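Long-range contacts in extracellular invertase (Aspergillus kawachii, PDB 5XH8), which probably hydrolyses beta-fructofuranosides such as sucrose as a glycoside hydrolase of family 32, with high activity in transferring fructosyl units to make fructooligosaccharides: residues Ala30-Pro35 with Val56-Asp61; Ile39-Leu44 with Val97-Val102; Ser63-Ala68 with Gln84-Gly89; Leu114-Ser119 with Arg170-Phe175. All coordinates share one frame; numbering follows the deposited sequence.

Interaction 1: Ala30-Pro35 with Val56-Asp61. With ACT (acetate ion), chain I.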
loop_
_atom_site.group_PDB
_atom_site.type_symbol
_atom_site.label_atom_id
_atom_site.label_comp_id
_atom_site.label_asym_id
_atom_site.label_seq_id
_atom_site.Cartn_x
_atom_site.Cartn_y
_atom_site.Cartn_z
ATOM N N ALA A 30 -21.986 31.682 -16.716
ATOM C CA ALA A 30 -20.679 31.803 -17.380
ATOM C C ALA A 30 -19.521 31.137 -16.595
ATOM O O ALA A 30 -18.350 31.440 -16.853
ATOM C CB ALA A 30 -20.350 33.270 -17.600
ATOM N N HIS A 31 -19.846 30.241 -15.656
ATOM C CA HIS A 31 -18.846 29.587 -14.795
ATOM C C HIS A 31 -18.873 28.060 -14.946
ATOM O O HIS A 31 -19.889 27.467 -15.321
ATOM C CB HIS A 31 -19.099 29.951 -13.327
ATOM C CG HIS A 31 -18.557 31.285 -12.935
ATOM N ND1 HIS A 31 -19.167 32.467 -13.293
ATOM C CD2 HIS A 31 -17.472 31.628 -12.212
ATOM C CE1 HIS A 31 -18.471 33.477 -12.815
ATOM N NE2 HIS A 31 -17.444 32.994 -12.146
ATOM N N VAL A 32 -17.747 27.431 -14.616
ATOM C CA VAL A 32 -17.649 25.962 -14.606
ATOM C C VAL A 32 -18.215 25.390 -13.303
ATOM O O VAL A 32 -17.699 25.649 -12.219
ATOM C CB VAL A 32 -16.177 25.469 -14.817
ATOM C CG1 VAL A 32 -16.050 23.955 -14.593
ATOM C CG2 VAL A 32 -15.721 25.838 -16.196
ATOM N N LEU A 33 -19.279 24.606 -13.442
ATOM C CA LEU A 33 -19.843 23.860 -12.352
ATOM C C LEU A 33 -20.622 22.681 -12.961
ATOM O O LEU A 33 -21.004 22.743 -14.119
ATOM C CB LEU A 33 -20.726 24.774 -11.467
ATOM C CG LEU A 33 -22.142 25.160 -11.886
ATOM C CD1 LEU A 33 -22.793 25.974 -10.767
ATOM C CD2 LEU A 33 -22.183 25.932 -13.210
ATOM N N PRO A 34 -20.865 21.615 -12.188
ATOM C CA PRO A 34 -21.553 20.447 -12.761
ATOM C C PRO A 34 -23.014 20.745 -13.129
ATOM O O PRO A 34 -23.543 21.810 -12.762
ATOM C CB PRO A 34 -21.469 19.397 -11.638
ATOM C CG PRO A 34 -21.238 20.193 -10.392
ATOM C CD PRO A 34 -20.475 21.401 -10.796
ATOM N N PRO A 35 -23.668 19.804 -13.842
ATOM C CA PRO A 35 -25.080 19.987 -14.180
ATOM C C PRO A 35 -25.964 20.184 -12.954
ATOM O O PRO A 35 -26.921 20.949 -13.015
ATOM C CB PRO A 35 -25.433 18.713 -14.951
ATOM C CG PRO A 35 -24.129 18.267 -15.528
ATOM C CD PRO A 35 -23.131 18.568 -14.437
ATOM N N VAL A 56 -11.078 19.972 -18.447
ATOM C CA VAL A 56 -11.125 20.407 -17.059
ATOM C C VAL A 56 -11.746 19.293 -16.185
ATOM O O VAL A 56 -12.608 18.541 -16.645
ATOM C CB VAL A 56 -11.900 21.745 -16.854
ATOM C CG1 VAL A 56 -11.274 22.879 -17.653
ATOM C CG2 VAL A 56 -13.365 21.608 -17.225
ATOM N N GLY A 57 -11.331 19.206 -14.929
ATOM C CA GLY A 57 -11.819 18.185 -14.006
ATOM C C GLY A 57 -12.103 18.821 -12.663
ATOM O O GLY A 57 -11.622 19.918 -12.371
ATOM N N PHE A 58 -12.887 18.132 -11.853
ATOM C CA PHE A 58 -13.232 18.596 -10.502
ATOM C C PHE A 58 -13.858 17.463 -9.700
ATOM O O PHE A 58 -14.541 16.608 -10.258
ATOM C CB PHE A 58 -14.168 19.827 -10.528
ATOM C CG PHE A 58 -15.264 19.724 -11.541
ATOM C CD1 PHE A 58 -16.421 19.018 -11.258
ATOM C CD2 PHE A 58 -15.125 20.301 -12.787
ATOM C CE1 PHE A 58 -17.425 18.889 -12.218
ATOM C CE2 PHE A 58 -16.116 20.190 -13.739
ATOM C CZ PHE A 58 -17.270 19.473 -13.464
ATOM N N LEU A 59 -13.609 17.457 -8.393
ATOM C CA LEU A 59 -14.330 16.564 -7.478
ATOM C C LEU A 59 -15.819 16.873 -7.564
ATOM O O LEU A 59 -16.201 18.027 -7.739
ATOM C CB LEU A 59 -13.851 16.748 -6.040
ATOM C CG LEU A 59 -12.376 16.431 -5.741
ATOM C CD1 LEU A 59 -12.176 16.340 -4.249
ATOM C CD2 LEU A 59 -11.924 15.148 -6.421
ATOM N N HIS A 60 -16.647 15.829 -7.513
ATOM C CA HIS A 60 -18.088 15.959 -7.718
ATOM C C HIS A 60 -18.804 15.043 -6.726
ATOM O O HIS A 60 -18.564 13.825 -6.680
ATOM C CB HIS A 60 -18.461 15.630 -9.168
ATOM C CG HIS A 60 -19.908 15.797 -9.491
ATOM N ND1 HIS A 60 -20.683 16.807 -8.949
ATOM C CD2 HIS A 60 -20.715 15.117 -10.339
ATOM C CE1 HIS A 60 -21.896 16.744 -9.456
ATOM N NE2 HIS A 60 -21.950 15.728 -10.294
ATOM N N ASP A 61 -19.619 15.665 -5.877
ATOM C CA ASP A 61 -20.477 14.974 -4.901
ATOM C C ASP A 61 -19.716 14.076 -3.935
ATOM O O ASP A 61 -20.242 13.080 -3.450
ATOM C CB ASP A 61 -21.575 14.215 -5.640
ATOM C CG ASP A 61 -22.643 15.162 -6.214
ATOM O OD1 ASP A 61 -22.951 16.163 -5.546
ATOM O OD2 ASP A 61 -23.159 14.916 -7.318
HETATM C C ACT I . -24.441 14.841 -12.429
HETATM O O ACT I . -24.417 16.093 -12.135
HETATM O OXT ACT I . -23.819 13.948 -11.772
HETATM C CH3 ACT I . -25.196 14.306 -13.600
#

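Interaction 2: Ile39-Leu44 with Val97-Val102. With GOL (glycerol), chain C.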
loop_
_atom_site.group_PDB
_atom_site.type_symbol
_atom_site.label_atom_id
_atom_site.label_comp_id
_atom_site.label_asym_id
_atom_site.label_seq_id
_atom_site.Cartn_x
_atom_site.Cartn_y
_atom_site.Cartn_z
ATOM N N ILE A 39 -19.650 20.577 -6.241
ATOM C CA ILE A 39 -18.338 20.623 -6.802
ATOM C C ILE A 39 -17.336 20.882 -5.704
ATOM O O ILE A 39 -17.542 21.761 -4.824
ATOM C CB ILE A 39 -18.230 21.638 -7.978
ATOM C CG1 ILE A 39 -16.856 21.488 -8.669
ATOM C CG2 ILE A 39 -18.494 23.082 -7.515
ATOM C CD1 ILE A 39 -16.675 22.300 -9.933
ATOM N N GLY A 40 -16.238 20.116 -5.770
ATOM C CA GLY A 40 -15.104 20.269 -4.878
ATOM C C GLY A 40 -13.884 20.753 -5.662
ATOM O O GLY A 40 -14.028 21.433 -6.663
ATOM N N ASP A 41 -12.696 20.362 -5.201
ATOM C CA ASP A 41 -11.410 20.819 -5.768
ATOM C C ASP A 41 -11.385 20.571 -7.272
ATOM O O ASP A 41 -11.711 19.446 -7.704
ATOM C CB ASP A 41 -10.225 20.020 -5.212
ATOM C CG ASP A 41 -10.049 20.122 -3.715
ATOM O OD1 ASP A 41 -10.989 20.535 -3.012
ATOM O OD2 ASP A 41 -8.948 19.736 -3.236
ATOM N N PRO A 42 -10.985 21.576 -8.074
ATOM C CA PRO A 42 -10.681 21.247 -9.450
ATOM C C PRO A 42 -9.391 20.392 -9.490
ATOM O O PRO A 42 -8.594 20.444 -8.563
ATOM C CB PRO A 42 -10.476 22.612 -10.099
ATOM C CG PRO A 42 -9.936 23.454 -8.984
ATOM C CD PRO A 42 -10.663 22.981 -7.762
ATOM N N CYS A 43 -9.244 19.580 -10.529
ATOM C CA CYS A 43 -8.056 18.743 -10.717
ATOM C C CYS A 43 -8.155 18.118 -12.096
ATOM O O CYS A 43 -9.060 18.454 -12.875
ATOM C CB CYS A 43 -7.939 17.660 -9.612
ATOM S SG CYS A 43 -9.375 16.587 -9.447
ATOM N N LEU A 44 -7.186 17.275 -12.435
ATOM C CA LEU A 44 -7.248 16.407 -13.612
ATOM C C LEU A 44 -7.130 17.132 -14.972
ATOM O O LEU A 44 -7.113 16.454 -16.008
ATOM C CB LEU A 44 -8.521 15.514 -13.548
ATOM C CG LEU A 44 -8.870 14.519 -14.671
ATOM C CD1 LEU A 44 -9.400 13.202 -14.128
ATOM C CD2 LEU A 44 -9.862 15.111 -15.649
ATOM N N VAL A 97 -11.741 8.898 -3.621
ATOM C CA VAL A 97 -10.861 9.383 -4.657
ATOM C C VAL A 97 -10.588 10.843 -4.337
ATOM O O VAL A 97 -11.520 11.666 -4.311
ATOM C CB VAL A 97 -11.507 9.296 -6.043
ATOM C CG1 VAL A 97 -10.682 10.068 -7.096
ATOM C CG2 VAL A 97 -11.674 7.844 -6.450
ATOM N N PHE A 98 -9.318 11.156 -4.094
ATOM C CA PHE A 98 -8.874 12.533 -3.862
ATOM C C PHE A 98 -8.241 13.085 -5.153
ATOM O O PHE A 98 -8.293 12.448 -6.215
ATOM C CB PHE A 98 -7.928 12.575 -2.648
ATOM C CG PHE A 98 -8.613 12.616 -1.280
ATOM C CD1 PHE A 98 -10.012 12.455 -1.106
ATOM C CD2 PHE A 98 -7.831 12.774 -0.141
ATOM C CE1 PHE A 98 -10.570 12.473 0.171
ATOM C CE2 PHE A 98 -8.400 12.794 1.132
ATOM C CZ PHE A 98 -9.764 12.660 1.290
ATOM N N ASP A 99 -7.678 14.284 -5.080
ATOM C CA ASP A 99 -7.215 14.988 -6.264
ATOM C C ASP A 99 -6.103 14.221 -6.989
ATOM O O ASP A 99 -5.329 13.505 -6.370
ATOM C CB ASP A 99 -6.651 16.378 -5.887
ATOM C CG ASP A 99 -7.709 17.348 -5.366
ATOM O OD1 ASP A 99 -8.902 17.166 -5.703
ATOM O OD2 ASP A 99 -7.332 18.295 -4.629
ATOM N N GLY A 100 -6.017 14.440 -8.294
ATOM C CA GLY A 100 -4.916 13.964 -9.096
ATOM C C GLY A 100 -4.671 14.895 -10.266
ATOM O O GLY A 100 -5.469 15.834 -10.519
ATOM N N SER A 101 -3.585 14.614 -10.990
ATOM C CA SER A 101 -3.239 15.352 -12.178
ATOM C C SER A 101 -2.844 14.392 -13.295
ATOM O O SER A 101 -2.577 13.194 -13.055
ATOM C CB SER A 101 -2.115 16.356 -11.881
ATOM O OG SER A 101 -1.001 15.721 -11.290
ATOM N N VAL A 102 -2.812 14.940 -14.514
ATOM C CA VAL A 102 -2.686 14.134 -15.720
ATOM C C VAL A 102 -1.403 14.428 -16.496
ATOM O O VAL A 102 -1.104 15.590 -16.829
ATOM C CB VAL A 102 -3.913 14.315 -16.630
ATOM C CG1 VAL A 102 -3.711 13.651 -18.008
ATOM C CG2 VAL A 102 -5.149 13.764 -15.916
HETATM C C1 GOL C . -9.122 16.217 -2.330
HETATM O O1 GOL C . -7.793 15.765 -2.527
HETATM C C2 GOL C . -9.042 16.980 -1.031
HETATM O O2 GOL C . -8.747 18.376 -1.269
HETATM C C3 GOL C . -10.299 16.834 -0.232
HETATM O O3 GOL C . -9.818 16.864 1.112
#

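Interaction 3: Ser63-Ala68 with Gln84-Gly89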
loop_
_atom_site.group_PDB
_atom_site.type_symbol
_atom_site.label_atom_id
_atom_site.label_comp_id
_atom_site.label_asym_id
_atom_site.label_seq_id
_atom_site.Cartn_x
_atom_site.Cartn_y
_atom_site.Cartn_z
ATOM N N SER A 63 -17.576 11.923 -4.565
ATOM C CA SER A 63 -17.533 10.566 -5.090
ATOM C C SER A 63 -16.773 10.487 -6.392
ATOM O O SER A 63 -17.220 9.850 -7.331
ATOM C CB SER A 63 -18.969 10.040 -5.311
ATOM O OG SER A 63 -19.759 10.339 -4.185
ATOM N N GLY A 64 -15.591 11.071 -6.433
ATOM C CA GLY A 64 -14.752 10.961 -7.622
ATOM C C GLY A 64 -14.694 12.260 -8.374
ATOM O O GLY A 64 -15.114 13.297 -7.869
ATOM N N ILE A 65 -14.206 12.175 -9.605
ATOM C CA ILE A 65 -13.822 13.332 -10.398
ATOM C C ILE A 65 -14.698 13.312 -11.651
ATOM O O ILE A 65 -14.786 12.279 -12.331
ATOM C CB ILE A 65 -12.333 13.249 -10.820
ATOM C CG1 ILE A 65 -11.413 13.111 -9.601
ATOM C CG2 ILE A 65 -11.929 14.469 -11.638
ATOM C CD1 ILE A 65 -9.973 12.732 -9.940
ATOM N N SER A 66 -15.339 14.446 -11.937
ATOM C CA SER A 66 -16.058 14.675 -13.185
ATOM C C SER A 66 -15.248 15.610 -14.086
ATOM O O SER A 66 -14.275 16.240 -13.644
ATOM C CB SER A 66 -17.461 15.256 -12.912
ATOM O OG SER A 66 -18.286 14.256 -12.361
ATOM N N SER A 67 -15.666 15.703 -15.343
ATOM C CA SER A 67 -14.892 16.405 -16.360
ATOM C C SER A 67 -15.745 16.994 -17.486
ATOM O O SER A 67 -16.873 16.580 -17.737
ATOM C CB SER A 67 -13.816 15.454 -16.927
ATOM O OG SER A 67 -12.890 16.139 -17.739
ATOM N N ALA A 68 -15.177 17.996 -18.139
ATOM C CA ALA A 68 -15.740 18.614 -19.340
ATOM C C ALA A 68 -14.600 19.070 -20.257
ATOM O O ALA A 68 -13.448 19.188 -19.806
ATOM C CB ALA A 68 -16.598 19.816 -18.957
ATOM N N GLN A 84 -19.084 10.956 -13.129
ATOM C CA GLN A 84 -17.666 10.976 -12.802
ATOM C C GLN A 84 -16.888 10.075 -13.776
ATOM O O GLN A 84 -17.403 9.047 -14.231
ATOM C CB GLN A 84 -17.449 10.529 -11.349
ATOM C CG GLN A 84 -17.878 11.546 -10.283
ATOM C CD GLN A 84 -19.344 11.457 -9.868
ATOM O OE1 GLN A 84 -20.158 10.936 -10.597
ATOM N NE2 GLN A 84 -19.684 12.012 -8.691
ATOM N N VAL A 85 -15.677 10.494 -14.112
ATOM C CA VAL A 85 -14.779 9.714 -14.974
ATOM C C VAL A 85 -13.993 8.664 -14.184
ATOM O O VAL A 85 -13.330 7.792 -14.770
ATOM C CB VAL A 85 -13.830 10.645 -15.775
ATOM C CG1 VAL A 85 -14.639 11.721 -16.467
ATOM C CG2 VAL A 85 -12.756 11.297 -14.891
ATOM N N ILE A 86 -13.988 8.818 -12.868
ATOM C CA ILE A 86 -13.380 7.859 -11.953
ATOM C C ILE A 86 -14.095 7.992 -10.604
ATOM O O ILE A 86 -14.383 9.109 -10.181
ATOM C CB ILE A 86 -11.839 8.044 -11.833
ATOM C CG1 ILE A 86 -11.199 6.944 -10.978
ATOM C CG2 ILE A 86 -11.452 9.433 -11.328
ATOM C CD1 ILE A 86 -9.670 6.965 -11.021
ATOM N N VAL A 87 -14.349 6.852 -9.950
ATOM C CA VAL A 87 -15.078 6.801 -8.701
ATOM C C VAL A 87 -14.323 5.935 -7.711
ATOM O O VAL A 87 -13.562 5.063 -8.119
ATOM C CB VAL A 87 -16.532 6.260 -8.890
ATOM C CG1 VAL A 87 -17.378 7.233 -9.715
ATOM C CG2 VAL A 87 -16.572 4.874 -9.531
ATOM N N PRO A 88 -14.580 6.127 -6.405
ATOM C CA PRO A 88 -14.002 5.242 -5.389
ATOM C C PRO A 88 -14.604 3.841 -5.406
ATOM O O PRO A 88 -15.566 3.604 -6.128
ATOM C CB PRO A 88 -14.348 5.956 -4.074
ATOM C CG PRO A 88 -15.593 6.718 -4.381
ATOM C CD PRO A 88 -15.472 7.146 -5.815
ATOM N N GLY A 89 -14.057 2.938 -4.600
ATOM C CA GLY A 89 -14.561 1.565 -4.500
ATOM C C GLY A 89 -13.631 0.531 -5.126
ATOM O O GLY A 89 -13.960 -0.622 -5.139
#

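Interaction 4: Leu114-Ser119 with Arg170-Phe175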
loop_
_atom_site.group_PDB
_atom_site.type_symbol
_atom_site.label_atom_id
_atom_site.label_comp_id
_atom_site.label_asym_id
_atom_site.label_seq_id
_atom_site.Cartn_x
_atom_site.Cartn_y
_atom_site.Cartn_z
ATOM N N LEU A 114 -2.379 10.448 -12.249
ATOM C CA LEU A 114 -1.805 10.101 -10.962
ATOM C C LEU A 114 -2.644 10.813 -9.891
ATOM O O LEU A 114 -2.731 12.039 -9.891
ATOM C CB LEU A 114 -0.338 10.544 -10.880
ATOM C CG LEU A 114 0.423 10.221 -9.593
ATOM C CD1 LEU A 114 0.533 8.730 -9.349
ATOM C CD2 LEU A 114 1.809 10.846 -9.626
ATOM N N TYR A 115 -3.224 10.053 -8.966
ATOM C CA TYR A 115 -4.188 10.605 -8.013
ATOM C C TYR A 115 -4.079 9.976 -6.645
ATOM O O TYR A 115 -3.510 8.867 -6.481
ATOM C CB TYR A 115 -5.614 10.426 -8.549
ATOM C CG TYR A 115 -6.177 9.006 -8.467
ATOM C CD1 TYR A 115 -5.853 8.049 -9.429
ATOM C CD2 TYR A 115 -7.027 8.630 -7.438
ATOM C CE1 TYR A 115 -6.359 6.760 -9.353
ATOM C CE2 TYR A 115 -7.522 7.335 -7.347
ATOM C CZ TYR A 115 -7.190 6.402 -8.309
ATOM O OH TYR A 115 -7.708 5.136 -8.240
ATOM N N THR A 116 -4.634 10.668 -5.659
ATOM C CA THR A 116 -4.619 10.149 -4.299
ATOM C C THR A 116 -5.789 9.193 -4.092
ATOM O O THR A 116 -6.957 9.598 -4.097
ATOM C CB THR A 116 -4.618 11.244 -3.229
ATOM O OG1 THR A 116 -3.443 12.055 -3.378
ATOM C CG2 THR A 116 -4.592 10.609 -1.828
ATOM N N SER A 117 -5.430 7.929 -3.888
ATOM C CA SER A 117 -6.344 6.832 -3.601
ATOM C C SER A 117 -6.457 6.681 -2.068
ATOM O O SER A 117 -5.447 6.522 -1.393
ATOM C CB SER A 117 -5.831 5.559 -4.276
ATOM O OG SER A 117 -4.424 5.409 -4.175
ATOM N N VAL A 118 -7.679 6.787 -1.533
ATOM C CA VAL A 118 -7.926 6.836 -0.094
ATOM C C VAL A 118 -8.543 5.514 0.436
ATOM O O VAL A 118 -9.556 5.005 -0.085
ATOM C CB VAL A 118 -8.798 8.034 0.273
ATOM C CG1 VAL A 118 -9.157 8.058 1.762
ATOM C CG2 VAL A 118 -8.115 9.339 -0.130
ATOM N N SER A 119 -7.896 4.961 1.463
ATOM C CA SER A 119 -8.306 3.700 2.095
ATOM C C SER A 119 -8.799 3.809 3.548
ATOM O O SER A 119 -9.384 2.846 4.067
ATOM C CB SER A 119 -7.154 2.717 2.040
ATOM O OG SER A 119 -6.770 2.459 0.711
ATOM N N ARG A 170 -1.014 14.087 -0.169
ATOM C CA ARG A 170 -2.005 13.984 -1.237
ATOM C C ARG A 170 -1.854 15.046 -2.305
ATOM O O ARG A 170 -0.976 15.915 -2.206
ATOM C CB ARG A 170 -3.411 14.029 -0.629
ATOM C CG ARG A 170 -3.694 15.225 0.255
ATOM C CD ARG A 170 -5.194 15.325 0.590
ATOM N NE ARG A 170 -5.460 16.436 1.506
ATOM C CZ ARG A 170 -5.373 16.400 2.843
ATOM N NH1 ARG A 170 -5.096 15.267 3.504
ATOM N NH2 ARG A 170 -5.602 17.522 3.544
ATOM N N ASP A 171 -2.722 14.951 -3.312
ATOM C CA ASP A 171 -2.874 15.944 -4.381
ATOM C C ASP A 171 -1.629 15.992 -5.286
ATOM O O ASP A 171 -1.073 17.060 -5.533
ATOM C CB ASP A 171 -3.167 17.348 -3.836
ATOM C CG ASP A 171 -4.288 17.391 -2.819
ATOM O OD1 ASP A 171 -5.180 16.522 -2.849
ATOM O OD2 ASP A 171 -4.250 18.337 -1.976
ATOM N N PRO A 172 -1.206 14.839 -5.800
ATOM C CA PRO A 172 -0.006 14.841 -6.629
ATOM C C PRO A 172 -0.186 15.734 -7.854
ATOM O O PRO A 172 -1.251 15.679 -8.525
ATOM C CB PRO A 172 0.152 13.368 -7.022
ATOM C CG PRO A 172 -1.236 12.801 -6.924
ATOM C CD PRO A 172 -1.817 13.489 -5.739
ATOM N N TYR A 173 0.833 16.562 -8.104
ATOM C CA TYR A 173 0.850 17.503 -9.225
ATOM C C TYR A 173 2.053 17.210 -10.124
ATOM O O TYR A 173 3.209 17.482 -9.753
ATOM C CB TYR A 173 0.883 18.944 -8.715
ATOM C CG TYR A 173 0.562 19.941 -9.802
ATOM C CD1 TYR A 173 -0.770 20.321 -10.066
ATOM C CD2 TYR A 173 1.564 20.475 -10.602
ATOM C CE1 TYR A 173 -1.075 21.214 -11.087
ATOM C CE2 TYR A 173 1.270 21.362 -11.646
ATOM C CZ TYR A 173 -0.056 21.735 -11.884
ATOM O OH TYR A 173 -0.354 22.616 -12.920
ATOM N N VAL A 174 1.760 16.642 -11.287
ATOM C CA VAL A 174 2.772 16.326 -12.285
ATOM C C VAL A 174 3.142 17.574 -13.103
ATOM O O VAL A 174 2.279 18.413 -13.478
ATOM C CB VAL A 174 2.352 15.176 -13.224
ATOM C CG1 VAL A 174 2.005 13.935 -12.446
ATOM C CG2 VAL A 174 1.202 15.567 -14.142
ATOM N N PHE A 175 4.440 17.709 -13.359
ATOM C CA PHE A 175 4.956 18.842 -14.133
ATOM C C PHE A 175 6.366 18.564 -14.654
ATOM O O PHE A 175 7.065 17.711 -14.115
ATOM C CB PHE A 175 4.958 20.149 -13.319
ATOM C CG PHE A 175 5.948 20.172 -12.195
ATOM C CD1 PHE A 175 5.699 19.475 -11.014
ATOM C CD2 PHE A 175 7.139 20.909 -12.298
ATOM C CE1 PHE A 175 6.600 19.496 -9.976
ATOM C CE2 PHE A 175 8.051 20.910 -11.260
ATOM C CZ PHE A 175 7.785 20.201 -10.098
#

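Interaction 1: Ala30-Pro35 with Val56-Asp61
P34 and V32 meet F58 and H60 because two unlike first torsions turn the aromatic rings to the same loop. In F58, CG sits between the backbone N and the carbonyl carbon (chi1 43°). In H60 it swings opposite the N (chi1 -177°), which brings the imidazole up to the proline. P34 CB lies over one face of the H60 ring, 3.5 Å from CE1, and CG follows close behind, so the proline ring covers the CE1-ND1 side of the imidazole. The same CB reaches F58 CE1 at 4.1 Å, so P34 sits in the corner formed by the two rings. V32 takes the other end of the phenyl ring, approaching it at a slant with CG1 3.9 Å from F58 CE2. That methyl also brushes V56 CG2, more loosely, at 4.4 Å. No hydrogen bond joins the two segments; 30-35 is held by other partners, among them L370 of strand 366-385, whose backbone bonds to that of V32. Both ring nitrogens of H60 have partners outside the loop. ND1 bonds to Q38 O, while NE2 meets an acetate at its ring edge, 3.0 Å from OXT, with a weaker bond of 3.1 Å from NE2 to the acetate O. Acceptors at both nitrogens are consistent with a protonated imidazole, and the acetate, probably from the crystallisation liquor, would favour that charge. I39 also packs on P34 and F58. The arrangement is apolar packing of an irregular N-terminal segment against strand 54-60 of the curled sheet in the family 32 beta-propeller.

Interaction 2: Ile39-Leu44 with Val97-Val102
C43 and L44 press on G100 at the tight end of this contact, whereas D41 and D99 flank a bound glycerol at the other. L44 N donates to G100 O over 2.9 Å, with a bent N-H...O angle of 137°, and C43 CB comes within 3.2 Å of the same carbonyl oxygen. The backbones of strands 37-47 and 96-103 thus come close at L44 and G100. Further along, V102 CG2 fits against L44 CG at 4.0 Å. C43 SG lies 3.8 Å from D99 OD1. The two strands run at 38° to each other and belong to different sheets, so the contact joins neighbouring blades of the beta-propeller, whose central cavity holds the substrate in family 32 enzymes. Toward that cavity the packing gives way to polar atoms. The side chains of D41 and D99 cross at about a right angle, with their carboxylate planes 49° apart and the OD2 atoms of D41 and D99 2.6 Å from each other. Glycerol O2 donates to D41 OD2 at a doubtfully short 2.4 Å, while the main chain takes a terminal hydroxyl: D99 N points almost straight at O1, 3.0 Å away. D171 OD1 also bonds to the glycerol. The F98 ring turns one face to glycerol O3, at a looser spacing; both F98 and D41 are partly exposed.

Interaction 3: Ser63-Ala68 with Gln84-Gly89
I65 and the pair V85-I86 form the first shell, linked by two backbone bonds. V85 N donates to I65 O at 2.7 Å, and I65 N returns a bond to I86 O at 3.1 Å. Since V85 and I86 both face I65, this antiparallel bridge is a classic beta bulge. The side chains of I65 and I86 lie alongside each other, pointing the same way, with I65 CD1 3.9 Å from I86 CG2. G64 brings its CA to 3.2 Å from I86 O as a C-H...O contact, so this carbonyl serves two neighbouring residues. The backbone angles of G64 (phi 108°) are ones that suit glycine, and the close approach depends on it.

Q84 CG lies 3.4 Å from S66 OG, and a bend at the second torsion (chi2 87°) turns the amide beyond it toward S63. P88 CD rests 3.6 Å from S63 O at one end of 63-68, and S67 CB meets V85 CG1 at 3.9 Å toward the other. A second shell fixes the polar ends: Q84 NE2 bonds to H60 O, S66 OG to G82 O, S67 OG to V56 O and S63 OG to D61 O. The amide of Q84 thus ties the loop to strand 54-60, next to strand 65-70 in the curled sheet. I65 and V85 both pack on L44 of strand 37-47, while I86 reaches L113 and Y115 of strand 112-118 in the following sheet.

Interaction 4: Leu114-Ser119 with Arg170-Phe175
T116 and P172 meet where strands 114-118 and 170-175 run nearly antiparallel, at 167°, with axes 5.7 Å apart, yet the only hydrogen bond between the segments uses a side chain. D171 N donates to T116 OG1 across 3.0 Å at an N-H...O angle of 147°. The hydroxyl sits on the backbone-N side of its residue, opposite the carbonyl carbon (chi1 -61°), which turns OG1 to the D171 amide. T116 CG2 meanwhile lies against R170 CB at 3.8 Å. Because OG1 already accepts from D171 N, its bond to Q136 OE1 probably uses the hydroxyl's own proton. P172 fills the next position: its CD is 3.2 Å from T116 OG1, and its CG touches L114 O at 3.4 Å. L114 CD2 closes the row, meeting P172 CB at 4.0 Å and, more loosely, V174 CG1 at 4.2 Å.

The extended R170 chain carries its guanidinium away from the strand to salt bridges with E134 and E248, whereas D171 OD2 is held by T249 N and OD1 by the glycerol. R170-D171-P172 is the RDP sequence known from family 32. Strand 112-118 lies between 96-103 and 134-140 in one sheet, and strand 166-176 begins the next, beside 191-199. S101 OG bonds to P172 O and V174 N, adding a link from strand 96-103 to strand 166-176.

How the interactions relate
All four contacts are largely buried, but interaction 3, with exposed V87, has its centre farthest from the chain's centre, about 21 Å away. Interactions 1, 2 and 3 share one curled sheet: strands 37-47, 54-60 and 65-70 are successive neighbours, joined through L59 to G40 and D41 and through V56 to A68. Interaction 2 then passes to strand 96-103, whose neighbour 112-118 carries interaction 4, so 2 and 4 are consecutive inter-blade junctions, both reaching the glycerol. Their chemistry follows their place: carboxylates and sparse hydrogen bonds near the ligand, van der Waals packing with no hydrogen bond between the segments in interaction 1, and paired backbone bonds in interaction 3.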